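Local structure of E3 SUMO-protein ligase SIZ1 (Saccharomyces cerevisiae, 3I2D) at residues A[64-69]-A[130-135]; A[93-98]-A[183-188]; A[213-218]-A[303-308]. The protein acts as an E3 ligase that mediates attachment of SUMO to septins and PCNA, this chain comprising its PINIT and SP-RING region. All blocks are in the same frame, centred on the assembly; numbering follows the deposited sequence.

Three contacts illustrate how one chain is closed at very different points along its length. From the N terminus, residues 64-69 precede strand 74-90 and pair with residues 130-135, the loop after strand 117-125, to complete contact 1. Before that closure come residues 93-98, which pair with 183-188 in contact 2, so the two contacts cross; all four segments belong to the PINIT region, with centres about 23 Å apart. Contact 3 follows in series: the end of helix 207-215 and the turn after it meet residues 303-308, bringing the SP-RING zinc finger back against the chain that leads into it. Contacts 2 and 3 lie on opposite sides of the chain's centre.

Contact 1 (A[64-69]-A[130-135]); sequences PTIHFK and GSRGNE
Phe68 and Glu135 form a single backbone bridge between two loop segments, with Lys69 N donating to Glu135 O at 2.8 Å and, two residues earlier, His67 N donating to Arg132 O at 2.9 Å; the bond from Glu135 N to His67 O is weak. Arg132 adds a side-chain grip at the other end. Its chain, bent at chi3 (56°), turns NE onto the backbone, where it gives an almost straight bond of 2.7 Å to Pro64 O, which lies in the guanidinium plane. Ile66 places CG1 over one face of that same guanidinium, while NH1 is held separately by Ile126 O. Glu135 runs side by side with Phe68, its CG 3.6 Å from ring atom CE2. At the exposed end Lys69 crosses Asn134 at about a right angle, aliphatic CG against the amide. His67 meets Gly133 O at its ring edge and directs NE2 to Glu70. Ser131 OG accepts from Gly133 N at 2.9 Å, an ST turn within 130-135. The arrangement is a single-bridge contact between two loops of the PINIT domain, joining the approach to strand 74-90 to the connection between strands 117-125 and 143-147.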
ATOM      1  N   PRO A  64       1.418 -11.459 -21.899  1.00 84.06           N
ATOM      2  CA  PRO A  64       0.697 -11.379 -20.627  1.00 81.39           C
ATOM      3  C   PRO A  64       0.201  -9.959 -20.378  1.00 79.09           C
ATOM      4  O   PRO A  64       0.955  -8.998 -20.506  1.00 79.55           O
ATOM      5  CB  PRO A  64       1.737 -11.846 -19.606  1.00 79.38           C
ATOM      6  CG  PRO A  64       3.036 -11.486 -20.250  1.00 83.11           C
ATOM      7  CD  PRO A  64       2.811 -11.883 -21.685  1.00 81.90           C
ATOM      8  N   THR A  65      -1.078  -9.838 -20.040  1.00 75.42           N
ATOM      9  CA  THR A  65      -1.699  -8.546 -19.792  1.00 68.62           C
ATOM     10  C   THR A  65      -1.080  -7.825 -18.592  1.00 65.49           C
ATOM     11  O   THR A  65      -0.828  -8.434 -17.551  1.00 65.04           O
ATOM     12  CB  THR A  65      -3.220  -8.739 -19.615  1.00 68.72           C
ATOM     13  OG1 THR A  65      -3.766  -7.666 -18.841  1.00 67.16           O
ATOM     14  CG2 THR A  65      -3.509 -10.093 -18.957  1.00 71.88           C
ATOM     15  N   ILE A  66      -0.820  -6.528 -18.749  1.00 62.12           N
ATOM     16  CA  ILE A  66      -0.201  -5.722 -17.692  1.00 58.52           C
ATOM     17  C   ILE A  66      -1.076  -5.530 -16.460  1.00 55.49           C
ATOM     18  O   ILE A  66      -2.264  -5.247 -16.560  1.00 62.65           O
ATOM     19  CB  ILE A  66       0.253  -4.331 -18.245  1.00 61.88           C
ATOM     20  CG1 ILE A  66       1.486  -4.523 -19.138  1.00 59.37           C
ATOM     21  CG2 ILE A  66       0.556  -3.347 -17.098  1.00 52.11           C
ATOM     22  CD1 ILE A  66       1.961  -3.262 -19.817  1.00 56.01           C
ATOM     23  N   HIS A  67      -0.473  -5.691 -15.290  1.00 52.13           N
ATOM     24  CA  HIS A  67      -1.191  -5.555 -14.037  1.00 45.79           C
ATOM     25  C   HIS A  67      -0.262  -4.945 -13.007  1.00 46.21           C
ATOM     26  O   HIS A  67       0.646  -5.597 -12.511  1.00 46.89           O
ATOM     27  CB  HIS A  67      -1.664  -6.924 -13.559  1.00 49.63           C
ATOM     28  CG  HIS A  67      -2.439  -6.874 -12.282  1.00 57.00           C
ATOM     29  ND1 HIS A  67      -3.649  -6.224 -12.176  1.00 62.14           N
ATOM     30  CD2 HIS A  67      -2.153  -7.345 -11.047  1.00 55.68           C
ATOM     31  CE1 HIS A  67      -4.073  -6.294 -10.927  1.00 64.64           C
ATOM     32  NE2 HIS A  67      -3.184  -6.968 -10.221  1.00 58.82           N
ATOM     33  N   PHE A  68      -0.492  -3.694 -12.655  1.00 48.84           N
ATOM     34  CA  PHE A  68       0.395  -3.062 -11.698  1.00 50.08           C
ATOM     35  C   PHE A  68       0.348  -3.651 -10.298  1.00 50.59           C
ATOM     36  O   PHE A  68      -0.719  -4.000  -9.804  1.00 50.45           O
ATOM     37  CB  PHE A  68       0.119  -1.564 -11.646  1.00 44.66           C
ATOM     38  CG  PHE A  68       0.362  -0.876 -12.950  1.00 48.24           C
ATOM     39  CD1 PHE A  68      -0.695  -0.576 -13.803  1.00 46.36           C
ATOM     40  CD2 PHE A  68       1.657  -0.588 -13.363  1.00 48.57           C
ATOM     41  CE1 PHE A  68      -0.469  -0.007 -15.047  1.00 42.86           C
ATOM     42  CE2 PHE A  68       1.888  -0.018 -14.611  1.00 48.02           C
ATOM     43  CZ  PHE A  68       0.818   0.271 -15.452  1.00 43.92           C
ATOM     44  N   LYS A  69       1.522  -3.766  -9.675  1.00 52.39           N
ATOM     45  CA  LYS A  69       1.625  -4.271  -8.315  1.00 55.97           C
ATOM     46  C   LYS A  69       0.653  -3.463  -7.473  1.00 54.04           C
ATOM     47  O   LYS A  69       0.669  -2.225  -7.486  1.00 50.47           O
ATOM     48  CB  LYS A  69       3.034  -4.076  -7.756  1.00 56.21           C
ATOM     49  CG  LYS A  69       4.101  -4.942  -8.375  1.00 68.35           C
ATOM     50  CD  LYS A  69       5.400  -4.808  -7.585  1.00 74.58           C
ATOM     51  CE  LYS A  69       6.563  -5.512  -8.269  1.00 75.41           C
ATOM     52  NZ  LYS A  69       7.809  -5.408  -7.457  1.00 79.78           N
ATOM     53  N   GLY A 130      10.909  -7.856 -14.373  1.00 73.57           N
ATOM     54  CA  GLY A 130      10.050  -8.894 -13.834  1.00 68.23           C
ATOM     55  C   GLY A 130       8.950  -9.383 -14.762  1.00 70.17           C
ATOM     56  O   GLY A 130       9.171  -9.626 -15.950  1.00 69.89           O
ATOM     57  N   SER A 131       7.757  -9.533 -14.200  1.00 68.95           N
ATOM     58  CA  SER A 131       6.591  -9.996 -14.942  1.00 67.26           C
ATOM     59  C   SER A 131       5.607  -8.862 -15.212  1.00 61.08           C
ATOM     60  O   SER A 131       5.439  -7.967 -14.392  1.00 62.28           O
ATOM     61  CB  SER A 131       5.887 -11.105 -14.157  1.00 71.02           C
ATOM     62  OG  SER A 131       4.576 -11.332 -14.653  1.00 81.22           O
ATOM     63  N   ARG A 132       4.959  -8.905 -16.366  1.00 57.39           N
ATOM     64  CA  ARG A 132       3.996  -7.879 -16.721  1.00 56.63           C
ATOM     65  C   ARG A 132       2.765  -8.048 -15.853  1.00 55.40           C
ATOM     66  O   ARG A 132       1.981  -7.121 -15.676  1.00 53.58           O
ATOM     67  CB  ARG A 132       3.620  -8.000 -18.204  1.00 57.39           C
ATOM     68  CG  ARG A 132       4.710  -7.556 -19.164  1.00 51.76           C
ATOM     69  CD  ARG A 132       4.360  -7.939 -20.575  1.00 52.33           C
ATOM     70  NE  ARG A 132       3.068  -7.398 -20.981  1.00 63.14           N
ATOM     71  CZ  ARG A 132       2.904  -6.264 -21.655  1.00 66.52           C
ATOM     72  NH1 ARG A 132       3.962  -5.545 -22.006  1.00 61.65           N
ATOM     73  NH2 ARG A 132       1.683  -5.843 -21.971  1.00 60.18           N
ATOM     74  N   GLY A 133       2.608  -9.246 -15.310  1.00 58.07           N
ATOM     75  CA  GLY A 133       1.462  -9.530 -14.471  1.00 58.80           C
ATOM     76  C   GLY A 133       1.582  -8.900 -13.104  1.00 60.76           C
ATOM     77  O   GLY A 133       0.588  -8.767 -12.396  1.00 63.05           O
ATOM     78  N   ASN A 134       2.802  -8.524 -12.732  1.00 62.27           N
ATOM     79  CA  ASN A 134       3.062  -7.887 -11.444  1.00 60.96           C
ATOM     80  C   ASN A 134       3.925  -6.643 -11.699  1.00 58.10           C
ATOM     81  O   ASN A 134       4.917  -6.392 -11.015  1.00 61.53           O
ATOM     82  CB  ASN A 134       3.799  -8.858 -10.520  1.00 63.24           C
ATOM     83  CG  ASN A 134       3.654  -8.481  -9.061  1.00 73.42           C
ATOM     84  OD1 ASN A 134       4.516  -8.793  -8.242  1.00 78.08           O
ATOM     85  ND2 ASN A 134       2.550  -7.811  -8.723  1.00 74.62           N
ATOM     86  N   GLU A 135       3.517  -5.873 -12.701  1.00 55.53           N
ATOM     87  CA  GLU A 135       4.199  -4.665 -13.150  1.00 49.96           C
ATOM     88  C   GLU A 135       4.573  -3.643 -12.071  1.00 52.23           C
ATOM     89  O   GLU A 135       3.766  -3.312 -11.205  1.00 56.91           O
ATOM     90  CB  GLU A 135       3.316  -3.983 -14.198  1.00 46.53           C
ATOM     91  CG  GLU A 135       3.998  -2.885 -14.989  1.00 54.45           C
ATOM     92  CD  GLU A 135       4.671  -3.396 -16.250  1.00 51.92           C
ATOM     93  OE1 GLU A 135       5.197  -4.523 -16.242  1.00 57.68           O
ATOM     94  OE2 GLU A 135       4.687  -2.661 -17.252  1.00 57.63           O
TER

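Contact 2 (A[93-98]-A[183-188]); sequences RGMCSA and NVELIY
Tyr188 holds CG between its own backbone N and carbonyl carbon (chi1 53°), a torsion that swings the ring across to the neighbouring strand and lays it over Gly94. The CA of Gly94 stands 4.2 Å from the centroid of the Tyr188 ring and only 19° off the ring normal, a CH-pi contact, and Gly94 O lies over a face as well. The ring fills the place where a side chain on Gly94 would project, and its OH is bonded to Glu88 N. A serine in place of Tyr188 would probably uncover the Gly94 backbone and leave Glu88 N without its phenolic partner. The two strands run antiparallel with six backbone bonds: Gly94 with Tyr188, Cys96 with Leu186 and Ala98 with Val184 are the hydrogen-bonded pairs, Leu186 N reaching Cys96 O at 2.8 Å in a nearly straight bond (171°). This is the edge of a four-stranded antiparallel sheet of the PINIT domain, strand 93-100 being outermost and strand 143-147 flanking 182-191 on its other side. The face carrying Cys96, Leu186 and Tyr188 turns inward to strand 74-90 of the domain's other four-stranded sheet, where Cys96 meets Met85 and Leu186 meets Val87. Within that face Cys96 SG rests 3.8 Å from Leu186 CB. The other face, with Met95, Glu185 and Ile187, is more exposed. There the extended Arg93 sets one face of its guanidinium against Ile187, NE 3.6 Å from CG2, while Met95, extended about chi2, brings SD beside the Glu185 carboxylate, and the bend at chi3 turns only CE. Arg93 NH2 remains 5.4 Å from Glu185 OE2, so their opposite charges may attract weakly without forming a bridge.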
ATOM      1  N   ARG A  93      13.871  14.038 -27.484  1.00 47.65           N
ATOM      2  CA  ARG A  93      12.633  14.330 -26.801  1.00 50.27           C
ATOM      3  C   ARG A  93      11.501  13.630 -27.545  1.00 55.95           C
ATOM      4  O   ARG A  93      11.608  13.324 -28.740  1.00 63.35           O
ATOM      5  CB  ARG A  93      12.435  15.844 -26.793  1.00 47.96           C
ATOM      6  CG  ARG A  93      11.252  16.369 -26.018  1.00 48.75           C
ATOM      7  CD  ARG A  93      11.436  17.876 -25.809  1.00 58.31           C
ATOM      8  NE  ARG A  93      10.235  18.561 -25.341  1.00 63.88           N
ATOM      9  CZ  ARG A  93       9.135  18.727 -26.071  1.00 66.05           C
ATOM     10  NH1 ARG A  93       9.078  18.258 -27.311  1.00 66.40           N
ATOM     11  NH2 ARG A  93       8.090  19.365 -25.562  1.00 69.36           N
ATOM     12  N   GLY A  94      10.428  13.347 -26.824  1.00 51.48           N
ATOM     13  CA  GLY A  94       9.283  12.707 -27.429  1.00 52.53           C
ATOM     14  C   GLY A  94       8.123  12.984 -26.508  1.00 53.25           C
ATOM     15  O   GLY A  94       8.338  13.457 -25.397  1.00 61.54           O
ATOM     16  N   MET A  95       6.902  12.715 -26.940  1.00 51.16           N
ATOM     17  CA  MET A  95       5.775  12.950 -26.068  1.00 55.71           C
ATOM     18  C   MET A  95       4.548  12.206 -26.518  1.00 56.20           C
ATOM     19  O   MET A  95       4.424  11.832 -27.681  1.00 51.63           O
ATOM     20  CB  MET A  95       5.445  14.437 -25.991  1.00 62.46           C
ATOM     21  CG  MET A  95       4.897  15.014 -27.261  1.00 74.65           C
ATOM     22  SD  MET A  95       4.381  16.712 -26.992  1.00 96.51           S
ATOM     23  CE  MET A  95       5.954  17.626 -27.250  1.00 81.35           C
ATOM     24  N   CYS A  96       3.654  11.969 -25.569  1.00 52.31           N
ATOM     25  CA  CYS A  96       2.409  11.313 -25.873  1.00 57.06           C
ATOM     26  C   CYS A  96       1.328  12.127 -25.199  1.00 57.72           C
ATOM     27  O   CYS A  96       1.521  12.685 -24.119  1.00 55.11           O
ATOM     28  CB  CYS A  96       2.402   9.862 -25.394  1.00 59.63           C
ATOM     29  SG  CYS A  96       2.966   9.641 -23.740  1.00 58.49           S
ATOM     30  N   SER A  97       0.202  12.228 -25.882  1.00 58.71           N
ATOM     31  CA  SER A  97      -0.909  12.989 -25.385  1.00 60.51           C
ATOM     32  C   SER A  97      -2.167  12.153 -25.451  1.00 61.08           C
ATOM     33  O   SER A  97      -2.198  11.070 -26.039  1.00 63.30           O
ATOM     34  CB  SER A  97      -1.081  14.253 -26.228  1.00 66.28           C
ATOM     35  OG  SER A  97      -1.207  13.926 -27.604  1.00 69.47           O
ATOM     36  N   ALA A  98      -3.208  12.668 -24.831  1.00 59.19           N
ATOM     37  CA  ALA A  98      -4.481  11.997 -24.828  1.00 64.69           C
ATOM     38  C   ALA A  98      -5.521  13.046 -24.505  1.00 67.67           C
ATOM     39  O   ALA A  98      -5.270  13.986 -23.749  1.00 66.27           O
ATOM     40  CB  ALA A  98      -4.500  10.894 -23.786  1.00 63.73           C
ATOM     41  N   ASN A 183      -7.039  17.295 -21.435  1.00 71.51           N
ATOM     42  CA  ASN A 183      -5.846  16.973 -22.191  1.00 74.08           C
ATOM     43  C   ASN A 183      -4.666  16.653 -21.284  1.00 70.51           C
ATOM     44  O   ASN A 183      -4.277  17.454 -20.433  1.00 70.49           O
ATOM     45  CB  ASN A 183      -5.482  18.124 -23.127  1.00 82.18           C
ATOM     46  CG  ASN A 183      -4.893  17.635 -24.430  1.00 92.45           C
ATOM     47  OD1 ASN A 183      -3.748  17.169 -24.484  1.00 92.88           O
ATOM     48  ND2 ASN A 183      -5.685  17.718 -25.494  1.00 95.36           N
ATOM     49  N   VAL A 184      -4.110  15.464 -21.472  1.00 65.17           N
ATOM     50  CA  VAL A 184      -2.969  15.015 -20.698  1.00 60.33           C
ATOM     51  C   VAL A 184      -1.795  14.881 -21.636  1.00 57.62           C
ATOM     52  O   VAL A 184      -1.926  14.332 -22.723  1.00 56.94           O
ATOM     53  CB  VAL A 184      -3.220  13.647 -20.073  1.00 58.81           C
ATOM     54  CG1 VAL A 184      -1.982  13.193 -19.326  1.00 61.35           C
ATOM     55  CG2 VAL A 184      -4.403  13.721 -19.141  1.00 68.95           C
ATOM     56  N   GLU A 185      -0.640  15.369 -21.216  1.00 56.95           N
ATOM     57  CA  GLU A 185       0.532  15.262 -22.060  1.00 59.95           C
ATOM     58  C   GLU A 185       1.764  14.868 -21.255  1.00 58.35           C
ATOM     59  O   GLU A 185       2.073  15.485 -20.234  1.00 58.10           O
ATOM     60  CB  GLU A 185       0.773  16.591 -22.760  1.00 70.75           C
ATOM     61  CG  GLU A 185       1.703  16.510 -23.949  1.00 85.23           C
ATOM     62  CD  GLU A 185       1.756  17.820 -24.717  1.00 95.63           C
ATOM     63  OE1 GLU A 185       0.682  18.288 -25.174  1.00100.98           O
ATOM     64  OE2 GLU A 185       2.868  18.379 -24.858  1.00 93.41           O
ATOM     65  N   LEU A 186       2.445  13.816 -21.702  1.00 52.66           N
ATOM     66  CA  LEU A 186       3.668  13.360 -21.048  1.00 51.08           C
ATOM     67  C   LEU A 186       4.847  13.631 -21.972  1.00 49.91           C
ATOM     68  O   LEU A 186       4.907  13.134 -23.094  1.00 54.25           O
ATOM     69  CB  LEU A 186       3.630  11.860 -20.750  1.00 46.96           C
ATOM     70  CG  LEU A 186       4.934  11.320 -20.144  1.00 40.76           C
ATOM     71  CD1 LEU A 186       5.052  11.713 -18.675  1.00 31.88           C
ATOM     72  CD2 LEU A 186       4.952   9.811 -20.273  1.00 45.98           C
ATOM     73  N   ILE A 187       5.780  14.431 -21.496  1.00 45.89           N
ATOM     74  CA  ILE A 187       6.960  14.746 -22.266  1.00 41.81           C
ATOM     75  C   ILE A 187       8.116  13.961 -21.666  1.00 46.70           C
ATOM     76  O   ILE A 187       8.404  14.086 -20.478  1.00 43.99           O
ATOM     77  CB  ILE A 187       7.291  16.233 -22.174  1.00 45.36           C
ATOM     78  CG1 ILE A 187       6.134  17.050 -22.751  1.00 44.96           C
ATOM     79  CG2 ILE A 187       8.587  16.521 -22.908  1.00 38.70           C
ATOM     80  CD1 ILE A 187       6.389  18.524 -22.720  1.00 47.08           C
ATOM     81  N   TYR A 188       8.766  13.139 -22.481  1.00 45.33           N
ATOM     82  CA  TYR A 188       9.901  12.358 -22.015  1.00 41.72           C
ATOM     83  C   TYR A 188      11.112  12.581 -22.905  1.00 44.84           C
ATOM     84  O   TYR A 188      11.029  13.265 -23.933  1.00 45.47           O
ATOM     85  CB  TYR A 188       9.533  10.883 -21.991  1.00 44.38           C
ATOM     86  CG  TYR A 188       8.984  10.373 -23.295  1.00 41.01           C
ATOM     87  CD1 TYR A 188       9.801   9.724 -24.213  1.00 38.81           C
ATOM     88  CD2 TYR A 188       7.636  10.532 -23.604  1.00 41.89           C
ATOM     89  CE1 TYR A 188       9.279   9.236 -25.421  1.00 48.12           C
ATOM     90  CE2 TYR A 188       7.106  10.051 -24.799  1.00 43.59           C
ATOM     91  CZ  TYR A 188       7.931   9.405 -25.706  1.00 45.14           C
ATOM     92  OH  TYR A 188       7.414   8.951 -26.897  1.00 41.03           O
TER

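Contact 3 (A[213-218]-A[303-308]); sequences KVLQHP and LAISEF
One water molecule is held by three hydrogen bonds: it accepts from Ile305 N at 2.7 Å and donates to Val214 O at 2.5 Å and to His217 O at 2.6 Å. It thereby ties the C-terminal end of helix 207-215, and the turn after it, to strand 303-305, an edge strand of the small antiparallel sheet in the SP-RING zinc finger. Val214 O also accepts from His217 N, so the same carbonyl serves the turn and the water. Around this water the contact is largely apolar. Val214 faces the strand with both methyls: CG1, anti to the backbone N (chi1 178°), sits near Leu303 O, and CG2 touches Leu303 CD2 at 3.9 Å. Leu215 starts off pointing away from the strand, yet its CD2 comes back to Ile305 CG1 at 3.5 Å. The Leu303 side chain lies about 8 Å from the zinc ion held by Cys268, His270, Cys291 and Cys294, near the site without touching it. Farther along, Ser306 N-caps helix 307-313 through its OG and Val309 N, while the backbones of Ile305 and Glu307 bond to Ile220. The His217 ring lies between Leu303 O over one face and Pro218 CD over the opposite one, and its ND1 donates at 2.7 Å to Pro218 O from above the carbonyl plane.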
ATOM      1  N   LYS A 213     -10.235  -4.060   8.814  1.00 58.15           N
ATOM      2  CA  LYS A 213      -9.996  -5.402   8.299  1.00 55.88           C
ATOM      3  C   LYS A 213      -9.141  -6.198   9.275  1.00 56.57           C
ATOM      4  O   LYS A 213      -9.321  -7.404   9.431  1.00 60.64           O
ATOM      5  CB  LYS A 213      -9.302  -5.345   6.945  1.00 61.97           C
ATOM      6  CG  LYS A 213     -10.234  -5.016   5.788  1.00 74.74           C
ATOM      7  CD  LYS A 213      -9.531  -5.161   4.438  1.00 78.60           C
ATOM      8  CE  LYS A 213      -8.548  -6.344   4.436  1.00 89.05           C
ATOM      9  NZ  LYS A 213      -9.094  -7.600   5.051  1.00 86.79           N
ATOM     10  N   VAL A 214      -8.210  -5.525   9.936  1.00 50.03           N
ATOM     11  CA  VAL A 214      -7.362  -6.197  10.902  1.00 50.50           C
ATOM     12  C   VAL A 214      -8.184  -6.595  12.127  1.00 50.58           C
ATOM     13  O   VAL A 214      -8.045  -7.704  12.618  1.00 60.88           O
ATOM     14  CB  VAL A 214      -6.180  -5.301  11.348  1.00 52.40           C
ATOM     15  CG1 VAL A 214      -5.345  -6.019  12.403  1.00 53.51           C
ATOM     16  CG2 VAL A 214      -5.310  -4.962  10.158  1.00 49.32           C
ATOM     17  N   LEU A 215      -9.041  -5.702  12.619  1.00 55.06           N
ATOM     18  CA  LEU A 215      -9.879  -6.016  13.787  1.00 54.81           C
ATOM     19  C   LEU A 215     -10.886  -7.124  13.502  1.00 54.94           C
ATOM     20  O   LEU A 215     -11.347  -7.800  14.412  1.00 64.53           O
ATOM     21  CB  LEU A 215     -10.661  -4.788  14.254  1.00 42.34           C
ATOM     22  CG  LEU A 215      -9.901  -3.551  14.729  1.00 51.45           C
ATOM     23  CD1 LEU A 215     -10.914  -2.497  15.156  1.00 44.81           C
ATOM     24  CD2 LEU A 215      -8.965  -3.904  15.886  1.00 45.65           C
ATOM     25  N   GLN A 216     -11.228  -7.303  12.235  1.00 55.57           N
ATOM     26  CA  GLN A 216     -12.195  -8.308  11.821  1.00 62.33           C
ATOM     27  C   GLN A 216     -11.480  -9.608  11.473  1.00 62.79           C
ATOM     28  O   GLN A 216     -12.074 -10.568  10.985  1.00 63.86           O
ATOM     29  CB  GLN A 216     -12.990  -7.768  10.617  1.00 69.15           C
ATOM     30  CG  GLN A 216     -13.803  -8.798   9.836  1.00 84.82           C
ATOM     31  CD  GLN A 216     -14.348  -8.242   8.525  1.00 94.65           C
ATOM     32  OE1 GLN A 216     -13.656  -7.504   7.810  1.00 98.74           O
ATOM     33  NE2 GLN A 216     -15.585  -8.608   8.192  1.00 96.89           N
ATOM     34  N   HIS A 217     -10.183  -9.638  11.725  1.00 66.42           N
ATOM     35  CA  HIS A 217      -9.410 -10.830  11.432  1.00 66.90           C
ATOM     36  C   HIS A 217      -9.251 -11.572  12.742  1.00 66.50           C
ATOM     37  O   HIS A 217      -8.982 -10.959  13.777  1.00 64.55           O
ATOM     38  CB  HIS A 217      -8.048 -10.442  10.853  1.00 65.04           C
ATOM     39  CG  HIS A 217      -7.112 -11.594  10.663  1.00 71.29           C
ATOM     40  ND1 HIS A 217      -6.596 -12.316  11.719  1.00 68.68           N
ATOM     41  CD2 HIS A 217      -6.562 -12.120   9.541  1.00 71.74           C
ATOM     42  CE1 HIS A 217      -5.765 -13.236  11.258  1.00 68.31           C
ATOM     43  NE2 HIS A 217      -5.726 -13.138   9.940  1.00 73.63           N
ATOM     44  N   PRO A 218      -9.431 -12.907  12.719  1.00 66.15           N
ATOM     45  CA  PRO A 218      -9.304 -13.736  13.923  1.00 59.58           C
ATOM     46  C   PRO A 218      -8.101 -13.267  14.728  1.00 58.93           C
ATOM     47  O   PRO A 218      -6.985 -13.244  14.217  1.00 60.63           O
ATOM     48  CB  PRO A 218      -9.097 -15.135  13.352  1.00 58.06           C
ATOM     49  CG  PRO A 218      -9.890 -15.099  12.092  1.00 60.49           C
ATOM     50  CD  PRO A 218      -9.554 -13.748  11.512  1.00 64.33           C
ATOM     51  N   LEU A 303      -2.182  -9.731   9.367  1.00 54.19           N
ATOM     52  CA  LEU A 303      -2.102  -8.847  10.516  1.00 51.22           C
ATOM     53  C   LEU A 303      -3.313  -9.079  11.422  1.00 52.07           C
ATOM     54  O   LEU A 303      -4.456  -8.928  10.992  1.00 56.28           O
ATOM     55  CB  LEU A 303      -2.045  -7.396  10.033  1.00 47.26           C
ATOM     56  CG  LEU A 303      -1.367  -6.345  10.919  1.00 55.74           C
ATOM     57  CD1 LEU A 303       0.089  -6.720  11.125  1.00 57.59           C
ATOM     58  CD2 LEU A 303      -1.457  -4.968  10.265  1.00 48.15           C
ATOM     59  N   ALA A 304      -3.054  -9.461  12.669  1.00 46.42           N
ATOM     60  CA  ALA A 304      -4.115  -9.719  13.639  1.00 52.09           C
ATOM     61  C   ALA A 304      -3.850  -9.072  15.005  1.00 50.45           C
ATOM     62  O   ALA A 304      -2.704  -8.862  15.394  1.00 49.61           O
ATOM     63  CB  ALA A 304      -4.298 -11.222  13.815  1.00 50.53           C
ATOM     64  N   ILE A 305      -4.922  -8.764  15.727  1.00 45.73           N
ATOM     65  CA  ILE A 305      -4.814  -8.166  17.050  1.00 39.07           C
ATOM     66  C   ILE A 305      -4.389  -9.271  17.993  1.00 42.84           C
ATOM     67  O   ILE A 305      -4.803 -10.412  17.827  1.00 45.65           O
ATOM     68  CB  ILE A 305      -6.189  -7.630  17.551  1.00 39.48           C
ATOM     69  CG1 ILE A 305      -6.620  -6.422  16.720  1.00 36.43           C
ATOM     70  CG2 ILE A 305      -6.112  -7.267  19.044  1.00 33.26           C
ATOM     71  CD1 ILE A 305      -5.591  -5.332  16.680  1.00 30.97           C
ATOM     72  N   SER A 306      -3.560  -8.939  18.978  1.00 46.77           N
ATOM     73  CA  SER A 306      -3.122  -9.915  19.966  1.00 47.77           C
ATOM     74  C   SER A 306      -4.054  -9.800  21.160  1.00 48.89           C
ATOM     75  O   SER A 306      -4.035  -8.805  21.873  1.00 49.61           O
ATOM     76  CB  SER A 306      -1.694  -9.634  20.418  1.00 48.05           C
ATOM     77  OG  SER A 306      -1.464 -10.147  21.720  1.00 49.72           O
ATOM     78  N   GLU A 307      -4.867 -10.825  21.369  1.00 52.29           N
ATOM     79  CA  GLU A 307      -5.811 -10.828  22.465  1.00 56.29           C
ATOM     80  C   GLU A 307      -5.102 -10.743  23.809  1.00 59.24           C
ATOM     81  O   GLU A 307      -5.569 -10.054  24.729  1.00 54.31           O
ATOM     82  CB  GLU A 307      -6.668 -12.085  22.409  1.00 63.21           C
ATOM     83  CG  GLU A 307      -7.874 -12.017  23.317  1.00 77.74           C
ATOM     84  CD  GLU A 307      -8.714 -13.269  23.253  1.00 82.93           C
ATOM     85  OE1 GLU A 307      -8.252 -14.311  23.771  1.00 84.50           O
ATOM     86  OE2 GLU A 307      -9.826 -13.205  22.677  1.00 84.04           O
ATOM     87  N   PHE A 308      -3.969 -11.432  23.927  1.00 56.89           N
ATOM     88  CA  PHE A 308      -3.235 -11.402  25.177  1.00 54.09           C
ATOM     89  C   PHE A 308      -2.881  -9.972  25.549  1.00 59.59           C
ATOM     90  O   PHE A 308      -3.258  -9.497  26.624  1.00 64.32           O
ATOM     91  CB  PHE A 308      -1.939 -12.210  25.102  1.00 47.16           C
ATOM     92  CG  PHE A 308      -1.225 -12.289  26.423  1.00 54.87           C
ATOM     93  CD1 PHE A 308      -1.731 -13.078  27.456  1.00 57.86           C
ATOM     94  CD2 PHE A 308      -0.100 -11.517  26.672  1.00 52.24           C
ATOM     95  CE1 PHE A 308      -1.131 -13.092  28.714  1.00 56.72           C
ATOM     96  CE2 PHE A 308       0.509 -11.524  27.933  1.00 57.26           C
ATOM     97  CZ  PHE A 308      -0.010 -12.314  28.954  1.00 54.24           C
TER
HETATM   98  O   HOH W   1      -7.388  -9.013  14.605  1.00 60.08           O